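Local coordinates for uncharacterized protein (PDB 6Y56) that is a nucleotidyltransferase toxin, MenT4, of a Mycobacterium tuberculosis toxin-antitoxin system and probably transfers nucleotides to tRNA acceptor stems, at residues A[22-28]-A[65-69]; A[56-60]-A[138-143]; A[59-64]-A[184-188]; A[164-168]-A[198-203]. One frame throughout, in Å; residues are numbered along the deposited sequence.

Contact 1: residues A[22-28]-A[65-69]; sequences ALLDVAQ and FSTDL
Ala22 lies over one face of the Phe65 ring, its CA 4.1 Å from the ring centroid and offset toward the rim, while its CB reaches Phe65 CZ at 3.6 Å. One helical turn on, Asp25 crosses the same ring at about a right angle, CB 3.7 Å from Phe65 CD1; its carboxylate is gripped elsewhere by Lys56, Arg55 and His11. The packing round the Phe65 ring is the tight part. Toward Gln28 direct packing gives way to polar links, and two ordered waters bridge the segments. Gln28, with CG anti to its carbonyl carbon (chi1 -68°) and an extended chain, carries its amide to the loop, where NE2 donates to Ser66 O at 2.9 Å. The acceptor lies close to the amide plane, and the N-H arrives in the carbonyl plane on a lone pair. One water joins Gln28 NE2 to Thr67 O, accepting from the first and donating to the second at 2.6 Å; another accepts from Ser66 N and donates to Asp25 OD1. Leu24 CD2 rests 3.8 Å from Thr67 CB. The arrangement anchors the loop leading into strand 68-72 of the central mixed sheet against helix 19-38, consistent with the alpha/beta core of the nucleotidyltransferase fold.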
loop_
_atom_site.group_PDB
_atom_site.type_symbol
_atom_site.label_atom_id
_atom_site.label_comp_id
_atom_site.label_asym_id
_atom_site.label_seq_id
_atom_site.Cartn_x
_atom_site.Cartn_y
_atom_site.Cartn_z
ATOM N N ALA A 22 7.940 9.651 -11.438
ATOM C CA ALA A 22 8.890 8.658 -11.924
ATOM C C ALA A 22 10.215 8.751 -11.182
ATOM O O ALA A 22 10.828 7.725 -10.871
ATOM C CB ALA A 22 9.094 8.805 -13.435
ATOM N N LEU A 23 10.670 9.973 -10.894
ATOM C CA LEU A 23 11.899 10.134 -10.131
ATOM C C LEU A 23 11.739 9.584 -8.721
ATOM O O LEU A 23 12.652 8.945 -8.186
ATOM C CB LEU A 23 12.313 11.606 -10.104
ATOM C CG LEU A 23 13.649 11.941 -9.438
ATOM C CD1 LEU A 23 14.768 11.112 -10.010
ATOM C CD2 LEU A 23 13.965 13.427 -9.571
ATOM N N LEU A 24 10.574 9.814 -8.110
ATOM C CA LEU A 24 10.301 9.249 -6.792
ATOM C C LEU A 24 10.240 7.731 -6.845
ATOM O O LEU A 24 10.754 7.054 -5.946
ATOM C CB LEU A 24 8.985 9.804 -6.258
ATOM C CG LEU A 24 8.545 9.193 -4.920
ATOM C CD1 LEU A 24 9.533 9.466 -3.785
ATOM C CD2 LEU A 24 7.166 9.730 -4.587
ATOM N N ASP A 25 9.626 7.177 -7.891
ATOM C CA ASP A 25 9.579 5.728 -8.065
ATOM C C ASP A 25 10.989 5.141 -8.054
ATOM O O ASP A 25 11.265 4.143 -7.366
ATOM C CB ASP A 25 8.854 5.400 -9.382
ATOM C CG ASP A 25 8.674 3.908 -9.608
ATOM O OD1 ASP A 25 7.909 3.283 -8.850
ATOM O OD2 ASP A 25 9.294 3.345 -10.544
ATOM N N VAL A 26 11.906 5.774 -8.788
ATOM C CA VAL A 26 13.288 5.315 -8.814
ATOM C C VAL A 26 13.926 5.468 -7.439
ATOM O O VAL A 26 14.636 4.567 -6.962
ATOM C CB VAL A 26 14.078 6.084 -9.893
ATOM C CG1 VAL A 26 15.557 5.775 -9.800
ATOM C CG2 VAL A 26 13.556 5.752 -11.273
ATOM N N ALA A 27 13.699 6.615 -6.783
ATOM C CA ALA A 27 14.269 6.845 -5.455
ATOM C C ALA A 27 13.790 5.795 -4.462
ATOM O O ALA A 27 14.581 5.297 -3.650
ATOM C CB ALA A 27 13.911 8.252 -4.974
ATOM N N GLN A 28 12.505 5.432 -4.523
ATOM C CA GLN A 28 11.990 4.379 -3.651
ATOM C C GLN A 28 12.736 3.066 -3.842
ATOM O O GLN A 28 13.000 2.348 -2.868
ATOM C CB GLN A 28 10.512 4.136 -3.934
ATOM C CG GLN A 28 9.590 5.254 -3.552
ATOM C CD GLN A 28 8.212 5.037 -4.109
ATOM O OE1 GLN A 28 8.051 4.391 -5.147
ATOM N NE2 GLN A 28 7.210 5.577 -3.434
ATOM N N PHE A 65 2.166 4.746 -10.694
ATOM C CA PHE A 65 3.123 5.167 -9.687
ATOM C C PHE A 65 2.408 5.288 -8.343
ATOM O O PHE A 65 1.195 5.515 -8.269
ATOM C CB PHE A 65 3.722 6.518 -10.076
ATOM C CG PHE A 65 4.652 6.464 -11.266
ATOM C CD1 PHE A 65 5.721 5.585 -11.278
ATOM C CD2 PHE A 65 4.460 7.309 -12.363
ATOM C CE1 PHE A 65 6.596 5.536 -12.358
ATOM C CE2 PHE A 65 5.346 7.262 -13.449
ATOM C CZ PHE A 65 6.402 6.378 -13.441
ATOM N N SER A 66 3.168 5.125 -7.265
ATOM C CA SER A 66 2.611 5.161 -5.920
ATOM C C SER A 66 3.627 5.835 -5.012
ATOM O O SER A 66 4.811 5.475 -5.033
ATOM C CB SER A 66 2.318 3.729 -5.460
ATOM O OG SER A 66 1.575 3.692 -4.261
ATOM N N THR A 67 3.171 6.808 -4.223
ATOM C CA THR A 67 4.072 7.767 -3.589
ATOM C C THR A 67 4.352 7.461 -2.131
ATOM O O THR A 67 5.149 8.177 -1.505
ATOM C CB THR A 67 3.485 9.178 -3.653
ATOM O OG1 THR A 67 2.302 9.231 -2.842
ATOM C CG2 THR A 67 3.151 9.562 -5.086
ATOM N N ASP A 68 3.692 6.472 -1.559
ATOM C CA ASP A 68 3.913 6.156 -0.164
ATOM C C ASP A 68 4.703 4.864 -0.034
ATOM O O ASP A 68 4.802 4.058 -0.961
ATOM C CB ASP A 68 2.605 6.121 0.644
ATOM C CG ASP A 68 1.505 5.275 0.005
ATOM O OD1 ASP A 68 1.625 4.840 -1.166
ATOM O OD2 ASP A 68 0.483 5.053 0.702
ATOM N N LEU A 69 5.346 4.712 1.100
ATOM C CA LEU A 69 5.948 3.449 1.475
ATOM C C LEU A 69 5.276 3.023 2.765
ATOM O O LEU A 69 5.290 3.772 3.745
ATOM C CB LEU A 69 7.452 3.612 1.668
ATOM C CG LEU A 69 8.240 3.798 0.365
ATOM C CD1 LEU A 69 9.693 4.094 0.667
ATOM C CD2 LEU A 69 8.135 2.570 -0.540
HETATM O O HOH W 1 6.033 4.616 -7.430
HETATM O O HOH W 2 7.455 7.206 -0.685
#

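Contact 2: residues A[56-60]-A[138-143]; sequences KCRLG and ELLAFI
The last turn of helix 50-59, widened to a pi-type turn, meets the chain leaving strand 138-141 through one backbone bond, Ile143 N to Lys56 O, 2.9 Å long with an N-H...O angle of 156°. The same carbonyl receives a CA-H...O contact from Phe142 and a proton from a water that also donates to Ile143 O. A second water links Cys57 O and Ala141 O. Lys56 and Phe142 run side by side in the same direction, Lys56 CB 3.9 Å from Phe142 CE2, while Cys57 SG stands above the Phe142 face, 4.8 Å from its centroid, as a distant sulfur-aromatic contact. Ile143 lays CG1 along the backbone of the turn, 3.7 Å from Cys57 C. At the other end Arg58 extends from CG to NE and grips Glu138 end-on: NH1 and NH2 both donate to OE1, which lies in the guanidinium plane although the two planes are 40° apart. Leu140 CD1 covers one guanidinium face, 3.6 Å from Arg58 CZ. Arg58 NH2 also bonds Val161 O, and Lys56 NZ pairs with Asp29. The contact thus holds the end of helix 50-59 between the two-stranded antiparallel sheet of 138-141 and 157-160 and helix 19-38, whose Asp29 and Leu32 touch Phe142.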
loop_
_atom_site.group_PDB
_atom_site.type_symbol
_atom_site.label_atom_id
_atom_site.label_comp_id
_atom_site.label_asym_id
_atom_site.label_seq_id
_atom_site.Cartn_x
_atom_site.Cartn_y
_atom_site.Cartn_z
ATOM N N LYS A 56 5.607 -2.330 -6.917
ATOM C CA LYS A 56 6.987 -2.800 -7.061
ATOM C C LYS A 56 7.051 -4.282 -7.391
ATOM O O LYS A 56 7.917 -4.711 -8.167
ATOM C CB LYS A 56 7.787 -2.572 -5.774
ATOM C CG LYS A 56 7.881 -1.134 -5.316
ATOM C CD LYS A 56 8.472 -0.239 -6.386
ATOM C CE LYS A 56 8.689 1.171 -5.846
ATOM N NZ LYS A 56 9.352 2.059 -6.849
ATOM N N CYS A 57 6.179 -5.083 -6.788
ATOM C CA CYS A 57 6.396 -6.515 -6.722
ATOM C C CYS A 57 5.304 -7.327 -7.399
ATOM O O CYS A 57 5.458 -8.547 -7.527
ATOM C CB CYS A 57 6.527 -6.939 -5.250
ATOM S SG CYS A 57 8.052 -6.304 -4.482
ATOM N N ARG A 58 4.222 -6.696 -7.846
ATOM C CA ARG A 58 3.181 -7.437 -8.542
ATOM C C ARG A 58 2.822 -6.843 -9.894
ATOM O O ARG A 58 2.633 -7.600 -10.851
ATOM C CB ARG A 58 1.941 -7.528 -7.654
ATOM C CG ARG A 58 2.211 -8.270 -6.341
ATOM C CD ARG A 58 0.932 -8.689 -5.659
ATOM N NE ARG A 58 1.160 -9.171 -4.301
ATOM C CZ ARG A 58 1.514 -10.405 -3.971
ATOM N NH1 ARG A 58 1.701 -11.327 -4.920
ATOM N NH2 ARG A 58 1.683 -10.714 -2.682
ATOM N N LEU A 59 2.727 -5.520 -10.010
ATOM C CA LEU A 59 2.259 -4.902 -11.247
ATOM C C LEU A 59 3.371 -4.319 -12.106
ATOM O O LEU A 59 3.304 -4.422 -13.336
ATOM C CB LEU A 59 1.230 -3.802 -10.944
ATOM C CG LEU A 59 -0.011 -4.240 -10.166
ATOM C CD1 LEU A 59 -0.943 -3.052 -9.976
ATOM C CD2 LEU A 59 -0.757 -5.381 -10.858
ATOM N N GLY A 60 4.363 -3.673 -11.507
ATOM C CA GLY A 60 5.357 -2.965 -12.293
ATOM C C GLY A 60 4.696 -1.940 -13.193
ATOM O O GLY A 60 3.841 -1.160 -12.768
ATOM N N GLU A 138 4.796 -12.965 1.498
ATOM C CA GLU A 138 5.289 -13.619 0.300
ATOM C C GLU A 138 6.542 -12.862 -0.070
ATOM O O GLU A 138 6.510 -11.673 -0.401
ATOM C CB GLU A 138 4.256 -13.507 -0.805
ATOM C CG GLU A 138 4.545 -14.374 -2.026
ATOM C CD GLU A 138 3.514 -14.274 -3.130
ATOM O OE1 GLU A 138 2.630 -13.403 -3.054
ATOM O OE2 GLU A 138 3.597 -15.085 -4.072
ATOM N N LEU A 139 7.636 -13.628 -0.156
ATOM C CA LEU A 139 8.965 -13.108 -0.572
ATOM C C LEU A 139 8.924 -12.875 -2.083
ATOM O O LEU A 139 8.850 -13.861 -2.840
ATOM C CB LEU A 139 10.039 -14.140 -0.222
ATOM C CG LEU A 139 11.467 -13.690 -0.511
ATOM C CD1 LEU A 139 11.844 -12.508 0.367
ATOM C CD2 LEU A 139 12.447 -14.838 -0.321
ATOM N N LEU A 140 9.024 -11.617 -2.504
ATOM C CA LEU A 140 8.884 -11.320 -3.948
ATOM C C LEU A 140 10.035 -10.469 -4.478
ATOM O O LEU A 140 10.532 -9.592 -3.766
ATOM C CB LEU A 140 7.584 -10.536 -4.162
ATOM C CG LEU A 140 6.271 -11.281 -3.932
ATOM C CD1 LEU A 140 5.090 -10.353 -4.174
ATOM C CD2 LEU A 140 6.180 -12.498 -4.835
ATOM N N ALA A 141 10.446 -10.790 -5.696
ATOM C CA ALA A 141 11.322 -9.925 -6.473
ATOM C C ALA A 141 10.551 -8.704 -6.988
ATOM O O ALA A 141 9.322 -8.699 -7.069
ATOM C CB ALA A 141 11.939 -10.673 -7.671
ATOM N N PHE A 142 11.293 -7.644 -7.315
ATOM C CA PHE A 142 10.695 -6.527 -8.035
ATOM C C PHE A 142 10.394 -6.951 -9.469
ATOM O O PHE A 142 11.167 -7.694 -10.086
ATOM C CB PHE A 142 11.680 -5.361 -8.110
ATOM C CG PHE A 142 11.826 -4.586 -6.824
ATOM C CD1 PHE A 142 12.209 -5.194 -5.632
ATOM C CD2 PHE A 142 11.584 -3.231 -6.818
ATOM C CE1 PHE A 142 12.345 -4.436 -4.454
ATOM C CE2 PHE A 142 11.725 -2.473 -5.656
ATOM C CZ PHE A 142 12.100 -3.071 -4.481
ATOM N N ILE A 143 9.247 -6.517 -9.992
ATOM C CA ILE A 143 8.964 -6.694 -11.415
ATOM C C ILE A 143 10.018 -5.930 -12.198
ATOM O O ILE A 143 10.265 -4.746 -11.936
ATOM C CB ILE A 143 7.552 -6.179 -11.727
ATOM C CG1 ILE A 143 6.501 -6.895 -10.869
ATOM C CG2 ILE A 143 7.257 -6.308 -13.208
ATOM C CD1 ILE A 143 6.331 -8.361 -11.216
HETATM O O HOH W 3 8.915 -3.051 -10.290
HETATM O O HOH W 4 7.456 -10.367 -8.014
#

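Contact 3: residues A[59-64]-A[184-188]; sequences LGNVGR and YDLNH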
loop_
_atom_site.group_PDB
_atom_site.type_symbol
_atom_site.label_atom_id
_atom_site.label_comp_id
_atom_site.label_asym_id
_atom_site.label_seq_id
_atom_site.Cartn_x
_atom_site.Cartn_y
_atom_site.Cartn_z
ATOM N N LEU A 59 2.727 -5.520 -10.010
ATOM C CA LEU A 59 2.259 -4.902 -11.247
ATOM C C LEU A 59 3.371 -4.319 -12.106
ATOM O O LEU A 59 3.304 -4.422 -13.336
ATOM C CB LEU A 59 1.230 -3.802 -10.944
ATOM C CG LEU A 59 -0.011 -4.240 -10.166
ATOM C CD1 LEU A 59 -0.943 -3.052 -9.976
ATOM C CD2 LEU A 59 -0.757 -5.381 -10.858
ATOM N N GLY A 60 4.363 -3.673 -11.507
ATOM C CA GLY A 60 5.357 -2.965 -12.293
ATOM C C GLY A 60 4.696 -1.940 -13.193
ATOM O O GLY A 60 3.841 -1.160 -12.768
ATOM N N ASN A 61 5.117 -1.934 -14.458
ATOM C CA ASN A 61 4.667 -0.947 -15.480
ATOM C C ASN A 61 3.162 -1.024 -15.765
ATOM O O ASN A 61 2.638 -0.051 -16.332
ATOM C CB ASN A 61 5.487 -1.070 -16.765
ATOM C CG ASN A 61 5.295 -2.400 -17.460
ATOM O OD1 ASN A 61 5.061 -2.445 -18.663
ATOM N ND2 ASN A 61 5.392 -3.491 -16.718
ATOM N N VAL A 62 2.493 -2.127 -15.428
ATOM C CA VAL A 62 1.027 -2.209 -15.705
ATOM C C VAL A 62 0.256 -1.434 -14.627
ATOM O O VAL A 62 -0.955 -1.251 -14.791
ATOM C CB VAL A 62 0.523 -3.659 -15.843
ATOM C CG1 VAL A 62 1.274 -4.422 -16.922
ATOM C CG2 VAL A 62 0.569 -4.409 -14.523
ATOM N N GLY A 63 0.938 -1.008 -13.561
ATOM C CA GLY A 63 0.296 -0.263 -12.505
ATOM C C GLY A 63 0.766 1.183 -12.436
ATOM O O GLY A 63 1.737 1.596 -13.069
ATOM N N ARG A 64 0.063 1.941 -11.607
ATOM C CA ARG A 64 0.335 3.354 -11.409
ATOM C C ARG A 64 1.604 3.553 -10.581
ATOM O O ARG A 64 2.062 2.675 -9.842
ATOM C CB ARG A 64 -0.819 3.992 -10.636
ATOM C CG ARG A 64 -1.008 3.371 -9.252
ATOM C CD ARG A 64 -2.085 4.094 -8.446
ATOM N NE ARG A 64 -2.259 3.535 -7.103
ATOM C CZ ARG A 64 -1.650 3.992 -6.011
ATOM N NH1 ARG A 64 -0.820 5.025 -6.084
ATOM N NH2 ARG A 64 -1.868 3.407 -4.847
ATOM N N TYR A 184 -8.251 2.731 -7.994
ATOM C CA TYR A 184 -7.370 2.212 -9.034
ATOM C C TYR A 184 -6.819 0.837 -8.656
ATOM O O TYR A 184 -6.794 -0.091 -9.473
ATOM C CB TYR A 184 -6.223 3.199 -9.294
ATOM C CG TYR A 184 -5.264 2.693 -10.334
ATOM C CD1 TYR A 184 -4.213 1.840 -9.994
ATOM C CD2 TYR A 184 -5.436 3.022 -11.673
ATOM C CE1 TYR A 184 -3.351 1.352 -10.947
ATOM C CE2 TYR A 184 -4.572 2.535 -12.641
ATOM C CZ TYR A 184 -3.543 1.694 -12.271
ATOM O OH TYR A 184 -2.691 1.201 -13.241
ATOM N N ASP A 185 -6.320 0.704 -7.425
ATOM C CA ASP A 185 -5.716 -0.559 -7.011
ATOM C C ASP A 185 -6.754 -1.673 -6.960
ATOM O O ASP A 185 -6.479 -2.800 -7.377
ATOM C CB ASP A 185 -5.013 -0.394 -5.662
ATOM C CG ASP A 185 -3.813 0.549 -5.720
ATOM O OD1 ASP A 185 -3.293 0.851 -6.823
ATOM O OD2 ASP A 185 -3.399 0.998 -4.630
ATOM N N LEU A 186 -7.957 -1.364 -6.472
ATOM C CA LEU A 186 -9.019 -2.363 -6.443
ATOM C C LEU A 186 -9.418 -2.779 -7.846
ATOM O O LEU A 186 -9.785 -3.941 -8.066
ATOM C CB LEU A 186 -10.231 -1.824 -5.685
ATOM C CG LEU A 186 -10.047 -1.795 -4.166
ATOM C CD1 LEU A 186 -11.169 -0.990 -3.550
ATOM C CD2 LEU A 186 -10.017 -3.201 -3.606
ATOM N N ASN A 187 -9.355 -1.846 -8.804
ATOM C CA ASN A 187 -9.622 -2.198 -10.193
ATOM C C ASN A 187 -8.622 -3.226 -10.708
ATOM O O ASN A 187 -8.990 -4.097 -11.505
ATOM C CB ASN A 187 -9.633 -0.938 -11.059
ATOM C CG ASN A 187 -9.999 -1.223 -12.501
ATOM O OD1 ASN A 187 -11.149 -1.526 -12.803
ATOM N ND2 ASN A 187 -9.024 -1.122 -13.394
ATOM N N HIS A 188 -7.357 -3.152 -10.265
ATOM C CA HIS A 188 -6.395 -4.194 -10.609
ATOM C C HIS A 188 -6.711 -5.499 -9.902
ATOM O O HIS A 188 -6.656 -6.562 -10.523
ATOM C CB HIS A 188 -4.973 -3.740 -10.288
ATOM C CG HIS A 188 -4.318 -3.003 -11.406
ATOM N ND1 HIS A 188 -3.854 -3.631 -12.543
ATOM C CD2 HIS A 188 -4.056 -1.686 -11.566
ATOM C CE1 HIS A 188 -3.333 -2.728 -13.356
ATOM N NE2 HIS A 188 -3.441 -1.541 -12.785
#
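The loop after helix 50-59 passes one side of helix 180-189 without backbone bonds between them, the nearest CA atoms, those of Gly63 and His188, being 8.0 Å apart. Within the loop, Gly60 turns out of the helix with positive phi, and a short 3-10 segment at 61-62 follows. Here the loop between helix 50-59 and strand 68-72, in the AbiEii-type nucleotidyltransferase family region, is clamped to a helix that follows the sheet in the sequence. Side chains do most of the bridging. Leu59 sets CD1 over the centre of the His188 ring, 3.7 Å from its centroid and 13° off the normal, a clear CH-pi contact. The imidazole is oriented from within its own helix: NE2 donates to Tyr184 OH at 2.9 Å, with the hydroxyl in the ring plane. At the edge of the same imidazole sits Val62 O, 3.1 Å from His188 CE1. Arg64 and Tyr184 slide past each other in opposite directions, Arg64 CB lying over the phenol face, offset toward the rim, and the guanidinium standing nearly perpendicular to the ring. Arg64 CG sits between its own backbone N and carbonyl carbon (chi1 61°), after which the straight chain runs along Tyr184 to Asp185. Lys170 of helix 163-174 pairs with Asp185 OD2 as well, so two positive charges probably stabilise the ionised carboxylate. Arg64 grips it side-on, both oxygens met on the syn side: NE donates to OD1 at 2.9 Å, with OD1 tilted out of the guanidinium plane, and NH2 meets OD2 at 2.9 Å almost straight, at 171°.

Contact 4: residues A[164-168]-A[198-203]; sequences AEACA and LVRRLW
Ala168 turns its CB straight into helix 198-203, meeting Leu202 CB at 3.5 Å and Trp203 N at 3.6 Å. One turn earlier Ala164 also faces across, its CB set between Leu198 CD2 at 3.7 Å and Val199 CG2 at 3.9 Å. These two small residues, four apart on one helical face, let the axes approach to 8.4 Å, where they cross at -50°. The larger side chains of the partner helix fit around them. Val199 uses both branches: CG2 leans on the Ala164 backbone, while CG1, anti to the backbone N (chi1 169°), reaches Cys167 SG at 4.0 Å. Leu202 sends CD1 the other way, to the backbone of Glu165, 4.0 Å from its CA. The indole of Trp203 presents its edge to Ala168 O, which lies near the ring plane. Beyond the seam, Glu165 bonds Ala134 N and Leu135 N and pairs with Lys206, and helix 281-292 touches Leu198 and Leu202 through Leu291. No hydrogen bond or salt bridge links the two segments themselves; the interface is held by close van der Waals fit, and its polar groups, such as the Glu165 carboxylate, find their partners outside it.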
loop_
_atom_site.group_PDB
_atom_site.type_symbol
_atom_site.label_atom_id
_atom_site.label_comp_id
_atom_site.label_asym_id
_atom_site.label_seq_id
_atom_site.Cartn_x
_atom_site.Cartn_y
_atom_site.Cartn_z
ATOM N N ALA A 164 -4.238 -11.621 -0.847
ATOM C CA ALA A 164 -5.583 -11.588 -0.271
ATOM C C ALA A 164 -5.670 -10.557 0.844
ATOM O O ALA A 164 -6.699 -9.886 1.007
ATOM C CB ALA A 164 -5.953 -12.961 0.281
ATOM N N GLU A 165 -4.602 -10.432 1.640
ATOM C CA GLU A 165 -4.589 -9.460 2.723
ATOM C C GLU A 165 -4.464 -8.035 2.192
ATOM O O GLU A 165 -5.072 -7.114 2.739
ATOM C CB GLU A 165 -3.482 -9.799 3.721
ATOM C CG GLU A 165 -3.501 -8.926 4.958
ATOM C CD GLU A 165 -2.828 -9.569 6.146
ATOM O OE1 GLU A 165 -2.053 -10.538 5.963
ATOM O OE2 GLU A 165 -3.068 -9.103 7.275
ATOM N N ALA A 166 -3.673 -7.829 1.137
ATOM C CA ALA A 166 -3.588 -6.498 0.542
ATOM C C ALA A 166 -4.948 -6.044 0.029
ATOM O O ALA A 166 -5.342 -4.882 0.214
ATOM C CB ALA A 166 -2.572 -6.506 -0.603
ATOM N N CYS A 167 -5.692 -6.960 -0.596
ATOM C CA CYS A 167 -7.017 -6.616 -1.088
ATOM C C CYS A 167 -7.958 -6.303 0.074
ATOM O O CYS A 167 -8.680 -5.296 0.044
ATOM C CB CYS A 167 -7.541 -7.762 -1.949
ATOM S SG CYS A 167 -9.064 -7.380 -2.818
ATOM N N ALA A 168 -7.913 -7.113 1.139
ATOM C CA ALA A 168 -8.754 -6.855 2.308
ATOM C C ALA A 168 -8.425 -5.507 2.946
ATOM O O ALA A 168 -9.332 -4.779 3.369
ATOM C CB ALA A 168 -8.611 -7.992 3.322
ATOM N N LEU A 198 -11.691 -15.820 1.642
ATOM C CA LEU A 198 -10.604 -15.330 2.480
ATOM C C LEU A 198 -10.541 -13.807 2.488
ATOM O O LEU A 198 -10.382 -13.199 3.556
ATOM C CB LEU A 198 -9.292 -15.935 1.988
ATOM C CG LEU A 198 -8.030 -15.448 2.696
ATOM C CD1 LEU A 198 -8.029 -15.774 4.185
ATOM C CD2 LEU A 198 -6.835 -16.097 2.013
ATOM N N VAL A 199 -10.688 -13.180 1.316
ATOM C CA VAL A 199 -10.710 -11.720 1.247
ATOM C C VAL A 199 -11.878 -11.168 2.057
ATOM O O VAL A 199 -11.724 -10.208 2.826
ATOM C CB VAL A 199 -10.738 -11.235 -0.215
ATOM C CG1 VAL A 199 -11.041 -9.735 -0.264
ATOM C CG2 VAL A 199 -9.404 -11.494 -0.872
ATOM N N ARG A 200 -13.053 -11.787 1.943
ATOM C CA ARG A 200 -14.216 -11.296 2.672
ATOM C C ARG A 200 -14.027 -11.445 4.175
ATOM O O ARG A 200 -14.347 -10.525 4.944
ATOM C CB ARG A 200 -15.454 -12.056 2.203
ATOM C CG ARG A 200 -16.751 -11.671 2.904
ATOM C CD ARG A 200 -17.959 -12.399 2.301
ATOM N NE ARG A 200 -17.782 -13.843 2.350
ATOM C CZ ARG A 200 -17.883 -14.667 1.311
ATOM N NH1 ARG A 200 -18.205 -14.230 0.102
ATOM N NH2 ARG A 200 -17.680 -15.960 1.500
ATOM N N ARG A 201 -13.518 -12.600 4.613
ATOM C CA ARG A 201 -13.259 -12.828 6.031
ATOM C C ARG A 201 -12.245 -11.832 6.565
ATOM O O ARG A 201 -12.474 -11.188 7.598
ATOM C CB ARG A 201 -12.795 -14.275 6.244
ATOM C CG ARG A 201 -12.298 -14.612 7.651
ATOM C CD ARG A 201 -13.353 -14.363 8.711
ATOM N NE ARG A 201 -14.578 -15.131 8.489
ATOM C CZ ARG A 201 -14.894 -16.252 9.134
ATOM N NH1 ARG A 201 -16.050 -16.854 8.879
ATOM N NH2 ARG A 201 -14.065 -16.765 10.034
ATOM N N LEU A 202 -11.132 -11.667 5.857
ATOM C CA LEU A 202 -10.101 -10.734 6.297
ATOM C C LEU A 202 -10.621 -9.305 6.319
ATOM O O LEU A 202 -10.264 -8.533 7.213
ATOM C CB LEU A 202 -8.877 -10.836 5.389
ATOM C CG LEU A 202 -7.988 -12.051 5.607
ATOM C CD1 LEU A 202 -6.954 -12.111 4.498
ATOM C CD2 LEU A 202 -7.320 -11.940 6.961
ATOM N N TRP A 203 -11.447 -8.926 5.334
ATOM C CA TRP A 203 -12.028 -7.583 5.304
ATOM C C TRP A 203 -12.807 -7.301 6.583
ATOM O O TRP A 203 -12.608 -6.272 7.237
ATOM C CB TRP A 203 -12.934 -7.447 4.076
ATOM C CG TRP A 203 -13.711 -6.171 3.986
ATOM C CD1 TRP A 203 -13.215 -4.902 3.986
ATOM C CD2 TRP A 203 -15.129 -6.050 3.861
ATOM N NE1 TRP A 203 -14.242 -3.999 3.854
ATOM C CE2 TRP A 203 -15.429 -4.676 3.782
ATOM C CE3 TRP A 203 -16.174 -6.971 3.810
ATOM C CZ2 TRP A 203 -16.737 -4.196 3.652
ATOM C CZ3 TRP A 203 -17.462 -6.503 3.678
ATOM C CH2 TRP A 203 -17.733 -5.122 3.602
#

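How the contacts relate
Contacts 1 and 4 are buried, yet their chemistry differs: contact 1 mixes ring packing with a side-chain amide hydrogen bond and waters, whereas contact 4 is an apolar helix-helix seam without hydrogen bonds between its segments. Contacts 2 and 3 are partly buried and share Leu59 and Gly60, so the end of helix 50-59 and its following loop are held by the 138-143 segment and by helix 180-189; each has an arginine-carboxylate salt bridge. Contact 1 touches contact 2 through the Asp25-Lys56 salt bridge, and its 65-69 segment directly continues the loop of contact 3. Contact 4, about 26 Å from contact 1 between centres, lies on the opposite side of the chain's centre, joining helices that flank helix 180-189 in sequence.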